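Local coordinates for protein proteasome accessory factor B/C (PafBC) (Paenarthrobacter aurescens, PDB 6SJ9) that probably acts as a transcriptional regulator of the bacterial DNA damage response, pairing winged helix-turn-helix modules with WYL domains, at residues 98-106 with 387-397. Numbering follows the deposited sequence.
Sequences STVLLLAAQ and ILICSGLPEGY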
loop_
_atom_site.group_PDB
_atom_site.type_symbol
_atom_site.label_atom_id
_atom_site.label_comp_id
_atom_site.label_asym_id
_atom_site.label_seq_id
_atom_site.Cartn_x
_atom_site.Cartn_y
_atom_site.Cartn_z
ATOM N N SER A 98 -5.525 9.399 -8.866
ATOM C CA SER A 98 -4.891 8.098 -8.884
ATOM C C SER A 98 -3.770 7.996 -7.869
ATOM O O SER A 98 -3.561 6.919 -7.299
ATOM C CB SER A 98 -4.325 7.835 -10.280
ATOM O OG SER A 98 -5.341 7.991 -11.265
ATOM N N THR A 99 -3.039 9.097 -7.636
ATOM C CA THR A 99 -1.957 9.042 -6.658
ATOM C C THR A 99 -2.503 8.961 -5.234
ATOM O O THR A 99 -2.034 8.149 -4.445
ATOM C CB THR A 99 -1.040 10.264 -6.802
ATOM O OG1 THR A 99 -0.642 10.396 -8.168
ATOM C CG2 THR A 99 0.199 10.125 -5.915
ATOM N N VAL A 100 -3.544 9.736 -4.921
ATOM C CA VAL A 100 -4.196 9.623 -3.622
ATOM C C VAL A 100 -4.690 8.208 -3.411
ATOM O O VAL A 100 -4.468 7.587 -2.365
ATOM C CB VAL A 100 -5.373 10.597 -3.533
ATOM C CG1 VAL A 100 -6.184 10.292 -2.204
ATOM C CG2 VAL A 100 -4.892 11.995 -3.600
ATOM N N LEU A 101 -5.324 7.664 -4.441
ATOM C CA LEU A 101 -5.856 6.315 -4.370
ATOM C C LEU A 101 -4.768 5.306 -4.057
ATOM O O LEU A 101 -5.038 4.249 -3.482
ATOM C CB LEU A 101 -6.541 6.006 -5.690
ATOM C CG LEU A 101 -7.507 4.866 -5.634
ATOM C CD1 LEU A 101 -8.586 5.259 -4.685
ATOM C CD2 LEU A 101 -8.009 4.683 -7.000
ATOM N N LEU A 102 -3.547 5.593 -4.493
ATOM C CA LEU A 102 -2.405 4.728 -4.243
ATOM C C LEU A 102 -2.036 4.682 -2.766
ATOM O O LEU A 102 -1.751 3.613 -2.216
ATOM C CB LEU A 102 -1.235 5.262 -5.054
ATOM C CG LEU A 102 0.123 4.615 -4.963
ATOM C CD1 LEU A 102 -0.053 3.108 -4.968
ATOM C CD2 LEU A 102 0.905 5.076 -6.228
ATOM N N LEU A 103 -2.100 5.821 -2.096
ATOM C CA LEU A 103 -1.822 5.840 -0.669
ATOM C C LEU A 103 -2.940 5.104 0.060
ATOM O O LEU A 103 -2.684 4.343 0.986
ATOM C CB LEU A 103 -1.668 7.297 -0.196
ATOM C CG LEU A 103 -1.280 7.481 1.239
ATOM C CD1 LEU A 103 -0.089 6.667 1.581
ATOM C CD2 LEU A 103 -1.079 9.010 1.541
ATOM N N ALA A 104 -4.183 5.307 -0.389
ATOM C CA ALA A 104 -5.312 4.641 0.231
ATOM C C ALA A 104 -5.175 3.120 0.148
ATOM O O ALA A 104 -5.503 2.406 1.090
ATOM C CB ALA A 104 -6.609 5.094 -0.470
ATOM N N ALA A 105 -4.726 2.610 -0.984
ATOM C CA ALA A 105 -4.582 1.163 -1.130
ATOM C C ALA A 105 -3.535 0.637 -0.187
ATOM O O ALA A 105 -3.660 -0.487 0.326
ATOM C CB ALA A 105 -4.217 0.815 -2.599
ATOM N N GLN A 106 -2.500 1.452 0.092
ATOM C CA GLN A 106 -1.519 1.020 1.062
ATOM C C GLN A 106 -2.114 0.959 2.448
ATOM O O GLN A 106 -1.758 0.072 3.257
ATOM C CB GLN A 106 -0.315 1.958 1.063
ATOM C CG GLN A 106 0.540 1.884 -0.191
ATOM C CD GLN A 106 1.838 2.740 -0.057
ATOM O OE1 GLN A 106 2.690 2.487 0.834
ATOM N NE2 GLN A 106 2.002 3.717 -0.949
ATOM N N ILE A 387 7.841 5.959 -0.279
ATOM C CA ILE A 387 6.661 5.334 0.321
ATOM C C ILE A 387 5.462 5.519 -0.587
ATOM O O ILE A 387 4.692 4.583 -0.830
ATOM C CB ILE A 387 6.376 5.939 1.708
ATOM C CG1 ILE A 387 7.469 5.529 2.691
ATOM C CG2 ILE A 387 4.967 5.432 2.205
ATOM C CD1 ILE A 387 7.570 6.456 3.863
ATOM N N LEU A 388 5.305 6.730 -1.134
ATOM C CA LEU A 388 4.102 7.056 -1.875
ATOM C C LEU A 388 4.073 6.386 -3.259
ATOM O O LEU A 388 3.053 5.793 -3.649
ATOM C CB LEU A 388 3.980 8.588 -2.043
ATOM C CG LEU A 388 2.804 9.081 -2.907
ATOM C CD1 LEU A 388 1.523 8.727 -2.153
ATOM C CD2 LEU A 388 2.831 10.606 -3.145
ATOM N N ILE A 389 5.152 6.491 -4.034
ATOM C CA ILE A 389 5.077 6.119 -5.451
ATOM C C ILE A 389 6.067 5.046 -5.853
ATOM O O ILE A 389 6.115 4.701 -7.033
ATOM C CB ILE A 389 5.278 7.338 -6.378
ATOM C CG1 ILE A 389 6.685 7.905 -6.187
ATOM C CG2 ILE A 389 4.258 8.397 -6.223
ATOM C CD1 ILE A 389 6.988 8.997 -7.192
ATOM N N CYS A 390 6.917 4.568 -4.948
ATOM C CA CYS A 390 7.904 3.526 -5.256
ATOM C C CYS A 390 7.651 2.267 -4.452
ATOM O O CYS A 390 8.579 1.500 -4.177
ATOM C CB CYS A 390 9.350 4.020 -5.002
ATOM S SG CYS A 390 9.743 5.594 -5.848
ATOM N N SER A 391 6.415 2.067 -4.024
ATOM C CA SER A 391 6.069 0.953 -3.169
ATOM C C SER A 391 5.278 -0.070 -3.909
ATOM O O SER A 391 4.762 -0.992 -3.277
ATOM C CB SER A 391 5.284 1.403 -1.942
ATOM O OG SER A 391 6.154 2.095 -1.096
ATOM N N GLY A 392 5.150 0.088 -5.220
ATOM C CA GLY A 392 4.421 -0.871 -5.991
ATOM C C GLY A 392 2.959 -0.526 -5.919
ATOM O O GLY A 392 2.542 0.481 -5.330
ATOM N N LEU A 393 2.170 -1.355 -6.606
ATOM C CA LEU A 393 0.728 -1.193 -6.714
ATOM C C LEU A 393 0.078 -2.290 -5.884
ATOM O O LEU A 393 0.341 -3.476 -6.138
ATOM C CB LEU A 393 0.274 -1.265 -8.176
ATOM C CG LEU A 393 1.052 -0.269 -9.065
ATOM C CD1 LEU A 393 0.541 -0.249 -10.475
ATOM C CD2 LEU A 393 1.053 1.168 -8.505
ATOM N N PRO A 394 -0.703 -1.980 -4.856
ATOM C CA PRO A 394 -1.393 -3.050 -4.130
ATOM C C PRO A 394 -2.372 -3.779 -5.045
ATOM O O PRO A 394 -2.695 -3.347 -6.162
ATOM C CB PRO A 394 -2.084 -2.326 -2.961
ATOM C CG PRO A 394 -1.280 -1.079 -2.746
ATOM C CD PRO A 394 -0.797 -0.676 -4.157
ATOM N N GLU A 395 -2.905 -4.877 -4.530
ATOM C CA GLU A 395 -3.917 -5.580 -5.291
ATOM C C GLU A 395 -5.179 -4.739 -5.364
ATOM O O GLU A 395 -5.480 -3.941 -4.472
ATOM C CB GLU A 395 -4.244 -6.934 -4.665
ATOM C CG GLU A 395 -4.921 -7.861 -5.663
ATOM C CD GLU A 395 -6.248 -8.388 -5.142
ATOM O OE1 GLU A 395 -6.287 -9.557 -4.699
ATOM O OE2 GLU A 395 -7.242 -7.625 -5.147
ATOM N N GLY A 396 -5.893 -4.899 -6.470
ATOM C CA GLY A 396 -7.070 -4.122 -6.737
ATOM C C GLY A 396 -6.789 -2.706 -7.185
ATOM O O GLY A 396 -7.743 -1.981 -7.491
ATOM N N TYR A 397 -5.423 -2.233 -7.166
ATOM C CA TYR A 397 -5.026 -0.948 -7.739
ATOM C C TYR A 397 -4.546 -1.223 -9.167
ATOM O O TYR A 397 -3.679 -2.085 -9.356
ATOM C CB TYR A 397 -3.902 -0.285 -6.921
ATOM C CG TYR A 397 -3.653 1.159 -7.351
ATOM C CD1 TYR A 397 -4.437 2.198 -6.852
ATOM C CD2 TYR A 397 -2.706 1.469 -8.332
ATOM C CE1 TYR A 397 -4.241 3.513 -7.269
ATOM C CE2 TYR A 397 -2.509 2.783 -8.763
ATOM C CZ TYR A 397 -3.293 3.803 -8.235
ATOM O OH TYR A 397 -3.119 5.112 -8.661
#
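With CG anti to the backbone N (chi1 -170°), Y397 turns the edge of its ring to helix 95-118 and carries OH to the carbonyl O of S98; Q106, with CG anti to the carbonyl carbon (chi1 -69°) and its chain stretched out from there, carries its amide to I387 near the end of helix 378-389. These two polar meetings thus sit at the two ends of 387-397. The hydrogen bond from Y397 OH to S98 O is modelled very short, at 2.3 Å, and its length is doubtful. L101 CB meets the same ring at its edge, 3.7 Å from CE1. Q106 NE2 donates to I387 O over 2.8 Å, bent to 155° at the hydrogen; the acceptor lies close to the amide plane, the donor tilted off the carbonyl plane. Between these two polar meetings L102 fits into the bend, CG 3.4 Å from the carbonyl O of L388 and CD1 against P394 CD. A105 CB presses tightly on P394 CG (3.5 Å), while the CD2 branch of L388 lies across T99 CG2, 3.9 Å away. A leucine in place of Q106 has no amide N-H to give, and the end of helix 378-389 would probably lose this tie to helix 95-118. Helices 346-360 and 427-441 pack alongside. The contact illustrates how an apolar interface is tied by side chains donating to main-chain carbonyls, here with no salt bridge across it.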